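Local coordinates for protein protease lasA (Pseudomonas aeruginosa, PDB 3IT7) that cleaves the pentaglycine cross-links of staphylococcal peptidoglycan and degrades elastin as a secreted zinc metalloendopeptidase, at residues Asn5-Pro10 / Trp75-Tyr80; Cys65-Thr70 / Asp83-Ser88; Pro141-Val146 / Arg157-Asn162. All coordinates share one frame; numbering follows the deposited sequence. Where two conformers were deposited one is given.

Contact 1: Asn5-Pro10 / Trp75-Tyr80; sequences NLMQLP and WATNYY
Asn-5, in the conformer described, sets its side-chain amide against the indole of Trp-75 at a steep angle, the two planes 79° apart. The oxygen does the touching: Asn-5 OD1 comes in obliquely, 3.1 Å from Trp-75 CD1 and almost as near to Trp-75 CB. No hydrogen bond links the two; the strongest polar partner of Asn-5 OD1 is the hydroxyl of Ser-73, just ahead of the strand. Further along, the Met-7 side chain reaches out: chi2 at -171° carries SD toward the strand, and the chain runs on extended to CE. Met-7 SD meets Thr-77 CG2 tip to tip at 4.1 Å, and the terminal methyl Met-7 CE brushes Trp-75 CB at 4.3 Å. The segment 5-10 runs nearly along the direction of strand 75-80, yet without a single hydrogen bond to it: this is an N-terminal loop laid along one face of the antiparallel sheet of the M23 peptidase fold, touching it through side chains while its backbone bonds go to Ala-54, Val-52 and Gly-140. Trp-75, Thr-77 and Tyr-79 turn toward the loop, while Ala-76 points away. Thr-77 OG1 and Tyr-79 OH are hydrogen-bonded to each other at 2.6 Å, and the phenol oxygen also receives the backbone N-H of Ala-54, which ties the ring's outer end in two places. With CG anti to the carbonyl carbon (chi1 -52°), the Tyr-79 ring runs back along the strand toward Thr-77 and offers its edge to Pro-10, whose CB is 3.9 Å from Tyr-79 CE2. Phe-123 of strand 121-127 packs against both Pro-10 and Tyr-79.

Contact 2: Cys65-Thr70 / Asp83-Ser88; sequences CQVRVT and DQIQVS
Val-67 and Ile-85 carry this contact; their side chains pass in opposite senses with one methyl wedged against another. Val-67 CG2 and Ile-85 CD1 are only 3.4 Å apart, tighter than usual for two carbons. The conformations explain the meeting. In Val-67, CG1 takes the place anti to the backbone N (chi1 172°), which turns CG2 toward Ile-85. In Ile-85, CG1 stands anti to the carbonyl carbon and the chain then runs on extended to CD1 (chi2 172°), reaching past the valine until Ile-85 CD1 is 4.0 Å from Cys-65 N. The shorter branch, Ile-85 CG2, rests on the same valine methyl, Val-67 CG2, at 3.8 Å. The other branch of the valine serves a second neighbour more loosely, Val-67 CG1 to Val-87 CG2 at 4.4 Å. Val-59 touches Val-67 and Val-87, while Val-61 touches Ile-85, so strand 57-63 joins the apolar cluster. Where the strand gives way to the loop, Gln-84 N donates to Asp-83 OD1 from above the carboxylate plane, and Asp-83 also forms a salt bridge with Arg-64. Cys-65, just ahead of strand 66-70, is disulfide-bonded to Cys-111, and its side chain is about 6 Å from that of His-81, the probable proton donor or acceptor. In this M23 domain, the loop leaving strand 75-83 thus folds back over the antiparallel hairpin 57-63/66-70, its aliphatic side chains covering one face of the sheet.

Contact 3: Pro141-Val146 / Arg157-Asn162; sequences PYRINV and RYYFYN
Ile-144 and Phe-160, a non-hydrogen-bonded pair, leave the sheet together, flank to flank, at the apolar centre. Ile-144 CG1 sits over the phenyl face in a CH-pi contact, 4.1 Å from the Phe-160 ring centroid. With CG1 anti to the backbone N (chi1 -165°), the Ile-144 chain stretches on until CD1 reaches Tyr-158 CE1 at 4.0 Å. On the other flank Tyr-142 CD1 packs against Phe-160 CB, and the Tyr-142 ring passes obliquely across the amide of Asn-162, whose OD1 is hydrogen-bonded to Ser-164 N. Phe-35 meets Phe-160 edge-to-face, so this side faces the larger sheet. The two strands are the middle pair of a small four-stranded antiparallel sheet, 138-139, 142-145, 159-162 and 167-169, joined by alternating pairs: Arg-143 with Tyr-161 and Asn-145 with Tyr-159 each exchange two backbone hydrogen bonds. On the face carrying these four residues, Asn-145 CB stands over the centre of the Tyr-159 ring, 3.9 Å from its centroid, with amide and ring planes 15° apart. The arginine chain bends at chi3, laying one guanidinium face over Tyr-161 CB, Arg-143 NH2 3.7 Å from that carbon. At the polar end Asn-145 ND2 donates to Arg-157 O at 3.1 Å, nearly straight (171°) and in both the amide and carbonyl planes. Asn-145 OD1 takes its hydrogen bond from Gln-135, and the Arg-157 guanidinium turns away to a salt bridge with Asp-152.

In the fold
Contacts 1 and 2 lie on neighbouring strands of the large sheet, 75-83 and 66-70: Tyr-79 N is 2.8 Å from Val-67 O, probably hydrogen-bonded, and the centres of the two contacts are 12 Å apart. Contact 3 belongs to the small sheet and meets contact 1 where Leu-9 CD1 packs on Tyr-142 CE2 at 3.7 Å; contact 2 is about 16 Å off at the nearest atoms. The side chains of Tyr-79 and Gln-66 are about 11 Å from the zinc and that of Tyr-158 about 10 Å. His-23, Asp-36 and His-122 bind the ion; Tyr-158 comes within about 7 Å of His-23 and Tyr-79 within about 8 Å of His-122, side chain to side chain.

Contact 1: Asn5-Pro10 / Trp75-Tyr80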
loop_
_atom_site.group_PDB
_atom_site.type_symbol
_atom_site.label_atom_id
_atom_site.label_comp_id
_atom_site.label_asym_id
_atom_site.label_seq_id
_atom_site.Cartn_x
_atom_site.Cartn_y
_atom_site.Cartn_z
ATOM N N ASN A 5 11.538 10.735 1.516
ATOM C CA ASN A 5 10.086 10.797 1.408
ATOM C C ASN A 5 9.596 10.280 0.069
ATOM O O ASN A 5 8.399 10.058 -0.125
ATOM C CB ASN A 5 9.592 12.223 1.601
ATOM C CG ASN A 5 8.090 12.300 1.702
ATOM O OD1 ASN A 5 7.553 13.088 2.482
ATOM N ND2 ASN A 5 7.397 11.478 0.925
ATOM N N LEU A 6 10.531 10.111 -0.860
ATOM C CA LEU A 6 10.229 9.496 -2.132
ATOM C C LEU A 6 9.666 8.121 -1.800
ATOM O O LEU A 6 10.115 7.478 -0.851
ATOM C CB LEU A 6 11.509 9.376 -2.968
ATOM C CG LEU A 6 11.486 9.876 -4.416
ATOM C CD1 LEU A 6 10.522 11.037 -4.595
ATOM C CD2 LEU A 6 12.885 10.264 -4.887
ATOM N N MET A 7 8.668 7.688 -2.561
ATOM C CA MET A 7 8.000 6.404 -2.317
ATOM C C MET A 7 8.257 5.320 -3.348
ATOM O O MET A 7 8.433 5.603 -4.533
ATOM C CB MET A 7 6.481 6.602 -2.143
ATOM C CG MET A 7 6.119 7.521 -0.993
ATOM S SD MET A 7 4.360 7.589 -0.603
ATOM C CE MET A 7 4.407 8.941 0.580
ATOM N N GLN A 8 8.286 4.079 -2.860
ATOM C CA GLN A 8 8.236 2.876 -3.685
ATOM C C GLN A 8 6.947 2.119 -3.347
ATOM O O GLN A 8 6.266 2.454 -2.385
ATOM C CB GLN A 8 9.450 1.975 -3.414
ATOM C CG GLN A 8 9.488 1.354 -1.996
ATOM C CD GLN A 8 10.458 0.187 -1.888
ATOM O OE1 GLN A 8 11.669 0.346 -2.078
ATOM N NE2 GLN A 8 9.929 -0.997 -1.594
ATOM N N LEU A 9 6.629 1.092 -4.130
ATOM C CA LEU A 9 5.500 0.211 -3.831
ATOM C C LEU A 9 5.767 -0.593 -2.542
ATOM O O LEU A 9 6.926 -0.930 -2.253
ATOM C CB LEU A 9 5.216 -0.714 -5.027
ATOM C CG LEU A 9 4.801 0.015 -6.320
ATOM C CD1 LEU A 9 4.980 -0.879 -7.545
ATOM C CD2 LEU A 9 3.360 0.557 -6.239
ATOM N N PRO A 10 4.702 -0.890 -1.763
ATOM C CA PRO A 10 4.848 -1.502 -0.428
ATOM C C PRO A 10 5.067 -3.022 -0.407
ATOM O O PRO A 10 4.600 -3.705 0.515
ATOM C CB PRO A 10 3.532 -1.139 0.265
ATOM C CG PRO A 10 2.535 -1.036 -0.849
ATOM C CD PRO A 10 3.297 -0.539 -2.057
ATOM N N TRP A 75 4.313 13.622 5.310
ATOM C CA TRP A 75 3.773 12.528 4.496
ATOM C C TRP A 75 3.903 11.210 5.255
ATOM O O TRP A 75 4.882 10.992 5.977
ATOM C CB TRP A 75 4.491 12.430 3.149
ATOM C CG TRP A 75 4.144 13.542 2.207
ATOM C CD1 TRP A 75 4.898 14.652 1.929
ATOM C CD2 TRP A 75 2.941 13.672 1.436
ATOM N NE1 TRP A 75 4.242 15.457 1.026
ATOM C CE2 TRP A 75 3.041 14.879 0.705
ATOM C CE3 TRP A 75 1.790 12.887 1.287
ATOM C CZ2 TRP A 75 2.034 15.314 -0.171
ATOM C CZ3 TRP A 75 0.789 13.322 0.419
ATOM C CH2 TRP A 75 0.919 14.522 -0.297
ATOM N N ALA A 76 2.903 10.345 5.102
ATOM C CA ALA A 76 2.888 9.063 5.801
ATOM C C ALA A 76 2.131 8.005 5.017
ATOM O O ALA A 76 1.395 8.314 4.077
ATOM C CB ALA A 76 2.292 9.223 7.192
ATOM N N THR A 77 2.322 6.752 5.411
ATOM C CA THR A 77 1.603 5.639 4.813
ATOM C C THR A 77 1.082 4.713 5.900
ATOM O O THR A 77 1.718 4.553 6.949
ATOM C CB THR A 77 2.475 4.853 3.808
ATOM O OG1 THR A 77 3.771 4.627 4.370
ATOM C CG2 THR A 77 2.628 5.631 2.503
ATOM N N ASN A 78 -0.086 4.129 5.641
ATOM C CA ASN A 78 -0.746 3.220 6.571
ATOM C C ASN A 78 -0.853 1.844 5.914
ATOM O O ASN A 78 -1.083 1.739 4.705
ATOM C CB ASN A 78 -2.131 3.767 6.947
ATOM C CG ASN A 78 -2.672 3.175 8.250
ATOM O OD1 ASN A 78 -2.231 3.534 9.347
ATOM N ND2 ASN A 78 -3.643 2.287 8.132
ATOM N N TYR A 79 -0.667 0.804 6.723
ATOM C CA TYR A 79 -0.624 -0.584 6.273
ATOM C C TYR A 79 -1.585 -1.384 7.140
ATOM O O TYR A 79 -1.403 -1.468 8.356
ATOM C CB TYR A 79 0.811 -1.131 6.405
ATOM C CG TYR A 79 1.850 -0.248 5.733
ATOM C CD1 TYR A 79 2.293 0.932 6.341
ATOM C CD2 TYR A 79 2.377 -0.585 4.485
ATOM C CE1 TYR A 79 3.228 1.757 5.729
ATOM C CE2 TYR A 79 3.327 0.237 3.856
ATOM C CZ TYR A 79 3.744 1.404 4.489
ATOM O OH TYR A 79 4.659 2.225 3.882
ATOM N N TYR A 80 -2.609 -1.969 6.522
ATOM C CA TYR A 80 -3.684 -2.630 7.264
ATOM C C TYR A 80 -3.970 -4.058 6.764
ATOM O O TYR A 80 -3.699 -4.386 5.602
ATOM C CB TYR A 80 -4.933 -1.731 7.226
ATOM C CG TYR A 80 -6.149 -2.229 7.972
ATOM C CD1 TYR A 80 -6.088 -2.541 9.333
ATOM C CD2 TYR A 80 -7.382 -2.351 7.320
ATOM C CE1 TYR A 80 -7.212 -2.985 10.018
ATOM C CE2 TYR A 80 -8.521 -2.796 8.003
ATOM C CZ TYR A 80 -8.426 -3.113 9.345
ATOM O OH TYR A 80 -9.544 -3.546 10.024
#

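Contact 2: Cys65-Thr70 / Asp83-Ser88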
loop_
_atom_site.group_PDB
_atom_site.type_symbol
_atom_site.label_atom_id
_atom_site.label_comp_id
_atom_site.label_asym_id
_atom_site.label_seq_id
_atom_site.Cartn_x
_atom_site.Cartn_y
_atom_site.Cartn_z
ATOM N N CYS A 65 -2.455 -5.897 13.409
ATOM C CA CYS A 65 -2.764 -5.908 11.978
ATOM C C CYS A 65 -2.694 -4.536 11.293
ATOM O O CYS A 65 -3.080 -4.397 10.137
ATOM C CB CYS A 65 -4.113 -6.600 11.719
ATOM S SG CYS A 65 -5.548 -5.754 12.400
ATOM N N GLN A 66 -2.188 -3.532 12.010
ATOM C CA GLN A 66 -2.100 -2.172 11.478
ATOM C C GLN A 66 -0.820 -1.446 11.896
ATOM O O GLN A 66 -0.482 -1.407 13.086
ATOM C CB GLN A 66 -3.329 -1.346 11.860
ATOM C CG GLN A 66 -3.425 -0.037 11.080
ATOM C CD GLN A 66 -4.641 0.806 11.424
ATOM O OE1 GLN A 66 -4.900 1.814 10.769
ATOM N NE2 GLN A 66 -5.392 0.398 12.445
ATOM N N VAL A 67 -0.133 -0.870 10.905
ATOM C CA VAL A 67 1.126 -0.129 11.102
ATOM C C VAL A 67 1.123 1.179 10.304
ATOM O O VAL A 67 0.630 1.217 9.171
ATOM C CB VAL A 67 2.352 -0.972 10.648
ATOM C CG1 VAL A 67 3.634 -0.145 10.667
ATOM C CG2 VAL A 67 2.524 -2.180 11.532
ATOM N N ARG A 68 1.680 2.238 10.899
ATOM C CA ARG A 68 1.860 3.520 10.221
ATOM C C ARG A 68 3.351 3.877 10.158
ATOM O O ARG A 68 4.098 3.609 11.108
ATOM C CB ARG A 68 1.072 4.617 10.950
ATOM C CG ARG A 68 1.158 6.023 10.329
ATOM C CD ARG A 68 0.018 6.312 9.353
ATOM N NE ARG A 68 -1.290 6.172 9.994
ATOM C CZ ARG A 68 -1.966 7.155 10.590
ATOM N NH1 ARG A 68 -1.484 8.399 10.638
ATOM N NH2 ARG A 68 -3.142 6.887 11.140
ATOM N N VAL A 69 3.779 4.464 9.038
ATOM C CA VAL A 69 5.144 4.997 8.881
ATOM C C VAL A 69 5.056 6.465 8.477
ATOM O O VAL A 69 4.459 6.793 7.446
ATOM C CB VAL A 69 5.974 4.219 7.810
ATOM C CG1 VAL A 69 7.408 4.772 7.716
ATOM C CG2 VAL A 69 5.997 2.720 8.112
ATOM N N THR A 70 5.650 7.340 9.287
ATOM C CA THR A 70 5.512 8.786 9.118
ATOM C C THR A 70 6.866 9.441 8.838
ATOM O O THR A 70 7.790 9.346 9.647
ATOM C CB THR A 70 4.861 9.457 10.362
ATOM O OG1 THR A 70 3.584 8.862 10.630
ATOM C CG2 THR A 70 4.673 10.975 10.156
ATOM N N ASP A 83 0.069 -8.967 9.400
ATOM C CA ASP A 83 0.365 -9.983 10.408
ATOM C C ASP A 83 1.890 -10.072 10.535
ATOM O O ASP A 83 2.628 -9.495 9.721
ATOM C CB ASP A 83 -0.260 -11.338 10.017
ATOM C CG ASP A 83 -0.247 -12.371 11.158
ATOM O OD1 ASP A 83 0.142 -12.047 12.302
ATOM O OD2 ASP A 83 -0.640 -13.529 10.896
ATOM N N GLN A 84 2.359 -10.759 11.576
ATOM C CA GLN A 84 3.795 -10.979 11.801
ATOM C C GLN A 84 4.601 -9.673 11.789
ATOM O O GLN A 84 5.695 -9.609 11.223
ATOM C CB GLN A 84 4.364 -11.968 10.775
ATOM C CG GLN A 84 3.565 -13.257 10.651
ATOM C CD GLN A 84 4.220 -14.291 9.745
ATOM O OE1 GLN A 84 5.117 -13.981 8.954
ATOM N NE2 GLN A 84 3.769 -15.531 9.863
ATOM N N ILE A 85 4.055 -8.638 12.422
ATOM C CA ILE A 85 4.701 -7.330 12.450
ATOM C C ILE A 85 6.072 -7.426 13.138
ATOM O O ILE A 85 6.182 -7.902 14.269
ATOM C CB ILE A 85 3.787 -6.256 13.097
ATOM C CG1 ILE A 85 2.536 -6.044 12.235
ATOM C CG2 ILE A 85 4.535 -4.931 13.283
ATOM C CD1 ILE A 85 1.475 -5.148 12.871
ATOM N N GLN A 86 7.115 -7.000 12.429
ATOM C CA GLN A 86 8.483 -7.127 12.945
ATOM C C GLN A 86 9.166 -5.793 13.236
ATOM O O GLN A 86 10.387 -5.726 13.362
ATOM C CB GLN A 86 9.330 -7.983 12.009
ATOM C CG GLN A 86 9.521 -7.414 10.617
ATOM C CD GLN A 86 10.343 -8.330 9.751
ATOM O OE1 GLN A 86 9.961 -9.474 9.513
ATOM N NE2 GLN A 86 11.481 -7.833 9.269
ATOM N N VAL A 87 8.363 -4.742 13.358
ATOM C CA VAL A 87 8.844 -3.420 13.737
ATOM C C VAL A 87 8.153 -2.966 15.026
ATOM O O VAL A 87 7.072 -3.463 15.354
ATOM C CB VAL A 87 8.614 -2.373 12.614
ATOM C CG1 VAL A 87 9.576 -2.602 11.439
ATOM C CG2 VAL A 87 7.149 -2.366 12.148
ATOM N N SER A 88 8.775 -2.019 15.734
ATOM C CA SER A 88 8.283 -1.520 17.027
ATOM C C SER A 88 7.970 -0.029 16.982
ATOM O O SER A 88 8.520 0.691 16.148
ATOM C CB SER A 88 9.334 -1.761 18.114
ATOM O OG SER A 88 9.748 -3.117 18.135
#

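Contact 3: Pro141-Val146 / Arg157-Asn162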
loop_
_atom_site.group_PDB
_atom_site.type_symbol
_atom_site.label_atom_id
_atom_site.label_comp_id
_atom_site.label_asym_id
_atom_site.label_seq_id
_atom_site.Cartn_x
_atom_site.Cartn_y
_atom_site.Cartn_z
ATOM N N PRO A 141 8.801 4.754 -10.661
ATOM C CA PRO A 141 8.509 5.421 -11.931
ATOM C C PRO A 141 7.003 5.528 -12.223
ATOM O O PRO A 141 6.620 6.127 -13.229
ATOM C CB PRO A 141 9.170 4.493 -12.955
ATOM C CG PRO A 141 8.970 3.131 -12.359
ATOM C CD PRO A 141 9.118 3.326 -10.855
ATOM N N TYR A 142 6.167 4.940 -11.369
ATOM C CA TYR A 142 4.708 4.917 -11.594
ATOM C C TYR A 142 3.986 6.140 -11.044
ATOM O O TYR A 142 4.172 6.514 -9.886
ATOM C CB TYR A 142 4.064 3.684 -10.958
ATOM C CG TYR A 142 4.622 2.350 -11.402
ATOM C CD1 TYR A 142 4.322 1.827 -12.659
ATOM C CD2 TYR A 142 5.413 1.592 -10.545
ATOM C CE1 TYR A 142 4.822 0.587 -13.060
ATOM C CE2 TYR A 142 5.914 0.363 -10.935
ATOM C CZ TYR A 142 5.611 -0.137 -12.193
ATOM O OH TYR A 142 6.098 -1.362 -12.574
ATOM N N ARG A 143 3.145 6.742 -11.872
ATOM C CA ARG A 143 2.218 7.763 -11.422
ATOM C C ARG A 143 0.838 7.104 -11.356
ATOM O O ARG A 143 0.382 6.506 -12.331
ATOM C CB ARG A 143 2.237 8.973 -12.377
ATOM C CG ARG A 143 0.996 9.869 -12.290
ATOM C CD ARG A 143 1.002 11.038 -13.306
ATOM N NE ARG A 143 1.075 10.631 -14.718
ATOM C CZ ARG A 143 0.045 10.202 -15.452
ATOM N NH1 ARG A 143 -1.173 10.093 -14.916
ATOM N NH2 ARG A 143 0.234 9.870 -16.731
ATOM N N ILE A 144 0.184 7.200 -10.202
ATOM C CA ILE A 144 -1.133 6.594 -10.030
ATOM C C ILE A 144 -2.250 7.524 -10.496
ATOM O O ILE A 144 -2.233 8.739 -10.236
ATOM C CB ILE A 144 -1.365 6.077 -8.573
ATOM C CG1 ILE A 144 -2.577 5.137 -8.502
ATOM C CG2 ILE A 144 -1.477 7.225 -7.582
ATOM C CD1 ILE A 144 -2.765 4.452 -7.123
ATOM N N ASN A 145 -3.197 6.942 -11.226
ATOM C CA ASN A 145 -4.412 7.629 -11.599
ATOM C C ASN A 145 -5.630 6.943 -10.986
ATOM O O ASN A 145 -5.858 5.750 -11.179
ATOM C CB ASN A 145 -4.552 7.715 -13.112
ATOM C CG ASN A 145 -5.293 8.949 -13.543
ATOM O OD1 ASN A 145 -4.740 10.057 -13.532
ATOM N ND2 ASN A 145 -6.559 8.775 -13.922
ATOM N N VAL A 146 -6.410 7.738 -10.267
ATOM C CA VAL A 146 -7.523 7.290 -9.447
ATOM C C VAL A 146 -8.826 7.222 -10.278
ATOM O O VAL A 146 -9.039 8.039 -11.178
ATOM C CB VAL A 146 -7.593 8.264 -8.218
ATOM C CG1 VAL A 146 -8.956 8.888 -8.003
ATOM C CG2 VAL A 146 -7.007 7.634 -6.969
ATOM N N ARG A 157 -9.829 4.473 -16.491
ATOM C CA ARG A 157 -9.816 5.499 -15.434
ATOM C C ARG A 157 -8.780 5.215 -14.328
ATOM O O ARG A 157 -8.075 6.127 -13.883
ATOM C CB ARG A 157 -11.210 5.677 -14.816
ATOM C CG ARG A 157 -12.343 5.900 -15.821
ATOM C CD ARG A 157 -13.663 6.197 -15.120
ATOM N NE ARG A 157 -14.228 5.017 -14.472
ATOM C CZ ARG A 157 -15.123 4.203 -15.027
ATOM N NH1 ARG A 157 -15.581 4.429 -16.256
ATOM N NH2 ARG A 157 -15.567 3.157 -14.349
ATOM N N TYR A 158 -8.689 3.960 -13.889
ATOM C CA TYR A 158 -7.732 3.594 -12.844
ATOM C C TYR A 158 -6.540 2.837 -13.420
ATOM O O TYR A 158 -6.703 1.779 -14.031
ATOM C CB TYR A 158 -8.402 2.778 -11.737
ATOM C CG TYR A 158 -7.426 2.258 -10.701
ATOM C CD1 TYR A 158 -6.882 3.115 -9.736
ATOM C CD2 TYR A 158 -7.041 0.916 -10.684
ATOM C CE1 TYR A 158 -5.977 2.648 -8.784
ATOM C CE2 TYR A 158 -6.134 0.439 -9.734
ATOM C CZ TYR A 158 -5.611 1.314 -8.784
ATOM O OH TYR A 158 -4.718 0.862 -7.835
ATOM N N TYR A 159 -5.344 3.384 -13.211
ATOM C CA TYR A 159 -4.115 2.771 -13.706
ATOM C C TYR A 159 -2.863 3.407 -13.111
ATOM O O TYR A 159 -2.908 4.500 -12.526
ATOM C CB TYR A 159 -4.059 2.844 -15.247
ATOM C CG TYR A 159 -4.025 4.256 -15.781
ATOM C CD1 TYR A 159 -2.825 4.964 -15.850
ATOM C CD2 TYR A 159 -5.191 4.892 -16.202
ATOM C CE1 TYR A 159 -2.780 6.266 -16.330
ATOM C CE2 TYR A 159 -5.161 6.204 -16.686
ATOM C CZ TYR A 159 -3.948 6.881 -16.752
ATOM O OH TYR A 159 -3.895 8.179 -17.226
ATOM N N PHE A 160 -1.746 2.708 -13.276
ATOM C CA PHE A 160 -0.433 3.241 -12.954
ATOM C C PHE A 160 0.269 3.503 -14.281
ATOM O O PHE A 160 0.304 2.619 -15.151
ATOM C CB PHE A 160 0.377 2.223 -12.144
ATOM C CG PHE A 160 -0.191 1.916 -10.778
ATOM C CD1 PHE A 160 0.376 2.475 -9.634
ATOM C CD2 PHE A 160 -1.267 1.040 -10.631
ATOM C CE1 PHE A 160 -0.131 2.183 -8.367
ATOM C CE2 PHE A 160 -1.785 0.742 -9.367
ATOM C CZ PHE A 160 -1.215 1.318 -8.233
ATOM N N TYR A 161 0.811 4.707 -14.456
ATOM C CA TYR A 161 1.589 4.997 -15.654
ATOM C C TYR A 161 3.078 4.974 -15.319
ATOM O O TYR A 161 3.535 5.722 -14.451
ATOM C CB TYR A 161 1.200 6.331 -16.306
ATOM C CG TYR A 161 2.111 6.690 -17.462
ATOM C CD1 TYR A 161 1.954 6.085 -18.713
ATOM C CD2 TYR A 161 3.156 7.602 -17.296
ATOM C CE1 TYR A 161 2.803 6.394 -19.781
ATOM C CE2 TYR A 161 4.017 7.917 -18.358
ATOM C CZ TYR A 161 3.830 7.316 -19.594
ATOM O OH TYR A 161 4.673 7.619 -20.640
ATOM N N ASN A 162 3.807 4.114 -16.026
ATOM C CA ASN A 162 5.245 3.924 -15.853
ATOM C C ASN A 162 6.029 4.908 -16.728
ATOM O O ASN A 162 6.138 4.734 -17.943
ATOM C CB ASN A 162 5.608 2.467 -16.188
ATOM C CG ASN A 162 7.055 2.122 -15.881
ATOM O OD1 ASN A 162 7.923 2.993 -15.822
ATOM N ND2 ASN A 162 7.321 0.832 -15.691
#